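Local atomic coordinates of 2-hydroxyisobutyryl-CoA synthetase (Aquincola tertiaricarbonis, PDB entry 6HDY), a protein that belongs to the ANL superfamily of AMP-binding enzymes and carries a small C-terminal domain beside its larger N-terminal part. Residues 417-422 against 452-457. Numbering follows the deposited sequence.
Sequences VEPSES and VELVAP
Val-417 makes two backbone hydrogen bonds with segment 452-457. Its N donates to Glu-453 O at 2.9 Å. Its O accepts from Val-455 N at 3.2 Å. The same oxygen receives a CA-H...O contact from Leu-454 CA at 3.3 Å. Further along, Pro-419 CD comes close to the carbonyl oxygen Val-455 O, at 3.0 Å. This is parallel pairing, with Val-417 opposite Leu-454. It joins strand 450-454, at the edge of the mixed sheet of the C-terminal domain, to strand 413-419; helix 428-446 lies in the connection, as in a right-handed beta-alpha-beta crossover.

Apolar contacts flank the bonds. Val-417 CG2 meets Val-452 CG1 at 3.8 Å, and the two branches cross at a slant. Val-452 CG1 gets there by standing anti to its own N (chi1 -179°). Pro-419 CD faces Leu-454 CD2 more loosely, and its CG faces Pro-457 CG. Leu-454 and Pro-419 also touch helix 428-446, through Phe-434 and Leu-431. Pro-457 CB lies against Glu-421 CG at 3.8 Å.

Glu-418 meets 452-457 with its CG, 3.4 Å from Ala-456 O and 3.7 Å from Val-455 CG2. Its carboxylate lies beside the backbone of Pro-457; OE2 takes a hydrogen bond from Ile-460 N and a salt bridge from Arg-462. These probably favour its charged form.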
ATOM      1  N   VAL A 417     -18.897 -25.992 -10.132  1.00 37.68           N
ATOM      2  CA  VAL A 417     -19.771 -24.897  -9.710  1.00 37.53           C
ATOM      3  C   VAL A 417     -20.248 -25.035  -8.255  1.00 42.57           C
ATOM      4  O   VAL A 417     -20.672 -26.112  -7.821  1.00 41.66           O
ATOM      5  CB  VAL A 417     -20.965 -24.729 -10.701  1.00 41.24           C
ATOM      6  CG1 VAL A 417     -21.906 -23.609 -10.276  1.00 41.51           C
ATOM      7  CG2 VAL A 417     -20.478 -24.500 -12.132  1.00 40.33           C
ATOM      8  N   GLU A 418     -20.181 -23.929  -7.517  1.00 39.09           N
ATOM      9  CA  GLU A 418     -20.688 -23.874  -6.158  1.00 39.80           C
ATOM     10  C   GLU A 418     -22.197 -23.584  -6.177  1.00 44.43           C
ATOM     11  O   GLU A 418     -22.616 -22.620  -6.824  1.00 44.71           O
ATOM     12  CB  GLU A 418     -20.003 -22.745  -5.360  1.00 40.82           C
ATOM     13  CG  GLU A 418     -18.958 -23.207  -4.364  1.00 44.83           C
ATOM     14  CD  GLU A 418     -18.350 -22.098  -3.531  1.00 51.85           C
ATOM     15  OE1 GLU A 418     -19.111 -21.218  -3.064  1.00 50.08           O
ATOM     16  OE2 GLU A 418     -17.126 -22.154  -3.275  1.00 45.26           O
ATOM     17  N   PRO A 419     -23.027 -24.374  -5.458  1.00 40.44           N
ATOM     18  CA  PRO A 419     -24.440 -23.979  -5.271  1.00 41.53           C
ATOM     19  C   PRO A 419     -24.507 -23.023  -4.055  1.00 45.93           C
ATOM     20  O   PRO A 419     -23.545 -22.941  -3.280  1.00 43.88           O
ATOM     21  CB  PRO A 419     -25.109 -25.298  -4.902  1.00 44.35           C
ATOM     22  CG  PRO A 419     -24.030 -26.037  -4.129  1.00 48.71           C
ATOM     23  CD  PRO A 419     -22.689 -25.573  -4.653  1.00 42.09           C
ATOM     24  N   SER A 420     -25.642 -22.346  -3.840  1.00 44.86           N
ATOM     25  CA  SER A 420     -25.803 -21.495  -2.657  1.00 45.04           C
ATOM     26  C   SER A 420     -26.043 -22.372  -1.410  1.00 48.71           C
ATOM     27  O   SER A 420     -26.448 -23.543  -1.538  1.00 46.79           O
ATOM     28  CB  SER A 420     -26.959 -20.517  -2.840  1.00 48.44           C
ATOM     29  OG  SER A 420     -28.193 -21.195  -2.993  1.00 64.70           O
ATOM     30  N   GLU A 421     -25.760 -21.814  -0.213  1.00 45.12           N
ATOM     31  CA  GLU A 421     -25.981 -22.520   1.056  1.00 48.16           C
ATOM     32  C   GLU A 421     -27.468 -22.961   1.230  1.00 54.09           C
ATOM     33  O   GLU A 421     -27.714 -24.055   1.758  1.00 52.96           O
ATOM     34  CB  GLU A 421     -25.528 -21.672   2.251  1.00 51.21           C
ATOM     35  CG  GLU A 421     -24.019 -21.634   2.407  1.00 64.55           C
ATOM     36  CD  GLU A 421     -23.520 -20.500   3.273  1.00 95.57           C
ATOM     37  OE1 GLU A 421     -23.030 -19.493   2.712  1.00101.86           O
ATOM     38  OE2 GLU A 421     -23.639 -20.608   4.515  1.00 94.85           O
ATOM     39  N   SER A 422     -28.431 -22.133   0.724  1.00 52.79           N
ATOM     40  CA  SER A 422     -29.877 -22.415   0.770  1.00 57.34           C
ATOM     41  C   SER A 422     -30.251 -23.556  -0.184  1.00 59.79           C
ATOM     42  O   SER A 422     -31.125 -24.367   0.159  1.00 61.59           O
ATOM     43  CB  SER A 422     -30.709 -21.161   0.509  1.00 63.74           C
ATOM     44  OG  SER A 422     -30.624 -20.730  -0.839  1.00 73.34           O
ATOM     45  N   VAL A 452     -21.168 -30.298 -15.443  1.00 46.30           N
ATOM     46  CA  VAL A 452     -21.076 -29.581 -14.172  1.00 43.88           C
ATOM     47  C   VAL A 452     -20.833 -30.547 -13.010  1.00 49.01           C
ATOM     48  O   VAL A 452     -21.575 -31.503 -12.834  1.00 49.61           O
ATOM     49  CB  VAL A 452     -22.314 -28.676 -13.896  1.00 47.59           C
ATOM     50  CG1 VAL A 452     -22.181 -27.924 -12.564  1.00 46.10           C
ATOM     51  CG2 VAL A 452     -22.564 -27.692 -15.037  1.00 47.69           C
ATOM     52  N   GLU A 453     -19.811 -30.276 -12.212  1.00 45.94           N
ATOM     53  CA  GLU A 453     -19.551 -30.994 -10.971  1.00 46.61           C
ATOM     54  C   GLU A 453     -19.833 -29.957  -9.864  1.00 49.13           C
ATOM     55  O   GLU A 453     -19.305 -28.843  -9.942  1.00 46.84           O
ATOM     56  CB  GLU A 453     -18.083 -31.468 -10.877  1.00 48.19           C
ATOM     57  CG  GLU A 453     -17.818 -32.310  -9.631  1.00 60.75           C
ATOM     58  CD  GLU A 453     -16.407 -32.335  -9.070  1.00 79.93           C
ATOM     59  OE1 GLU A 453     -16.150 -33.153  -8.157  1.00 89.30           O
ATOM     60  OE2 GLU A 453     -15.564 -31.527  -9.518  1.00 59.30           O
ATOM     61  N   LEU A 454     -20.685 -30.294  -8.876  1.00 45.91           N
ATOM     62  CA  LEU A 454     -20.924 -29.360  -7.776  1.00 45.50           C
ATOM     63  C   LEU A 454     -19.863 -29.561  -6.719  1.00 49.44           C
ATOM     64  O   LEU A 454     -19.463 -30.702  -6.439  1.00 51.22           O
ATOM     65  CB  LEU A 454     -22.302 -29.542  -7.099  1.00 47.29           C
ATOM     66  CG  LEU A 454     -23.570 -29.167  -7.867  1.00 51.81           C
ATOM     67  CD1 LEU A 454     -24.793 -29.466  -7.029  1.00 53.09           C
ATOM     68  CD2 LEU A 454     -23.565 -27.705  -8.298  1.00 51.51           C
ATOM     69  N   VAL A 455     -19.421 -28.450  -6.114  1.00 42.79           N
ATOM     70  CA  VAL A 455     -18.492 -28.457  -4.990  1.00 41.80           C
ATOM     71  C   VAL A 455     -19.244 -27.868  -3.777  1.00 45.33           C
ATOM     72  O   VAL A 455     -20.287 -27.233  -3.948  1.00 43.06           O
ATOM     73  CB  VAL A 455     -17.131 -27.751  -5.256  1.00 44.37           C
ATOM     74  CG1 VAL A 455     -16.302 -28.503  -6.298  1.00 43.77           C
ATOM     75  CG2 VAL A 455     -17.303 -26.273  -5.623  1.00 42.27           C
ATOM     76  N   ALA A 456     -18.712 -28.093  -2.566  1.00 43.71           N
ATOM     77  CA  ALA A 456     -19.296 -27.629  -1.320  1.00 45.38           C
ATOM     78  C   ALA A 456     -19.403 -26.101  -1.298  1.00 50.27           C
ATOM     79  O   ALA A 456     -18.499 -25.433  -1.783  1.00 49.15           O
ATOM     80  CB  ALA A 456     -18.444 -28.103  -0.145  1.00 47.95           C
ATOM     81  N   PRO A 457     -20.485 -25.509  -0.746  1.00 47.84           N
ATOM     82  CA  PRO A 457     -20.538 -24.036  -0.657  1.00 45.82           C
ATOM     83  C   PRO A 457     -19.304 -23.445   0.058  1.00 48.52           C
ATOM     84  O   PRO A 457     -18.794 -24.034   1.012  1.00 49.13           O
ATOM     85  CB  PRO A 457     -21.830 -23.797   0.151  1.00 49.13           C
ATOM     86  CG  PRO A 457     -22.658 -25.006  -0.111  1.00 53.63           C
ATOM     87  CD  PRO A 457     -21.687 -26.127  -0.132  1.00 49.37           C
TER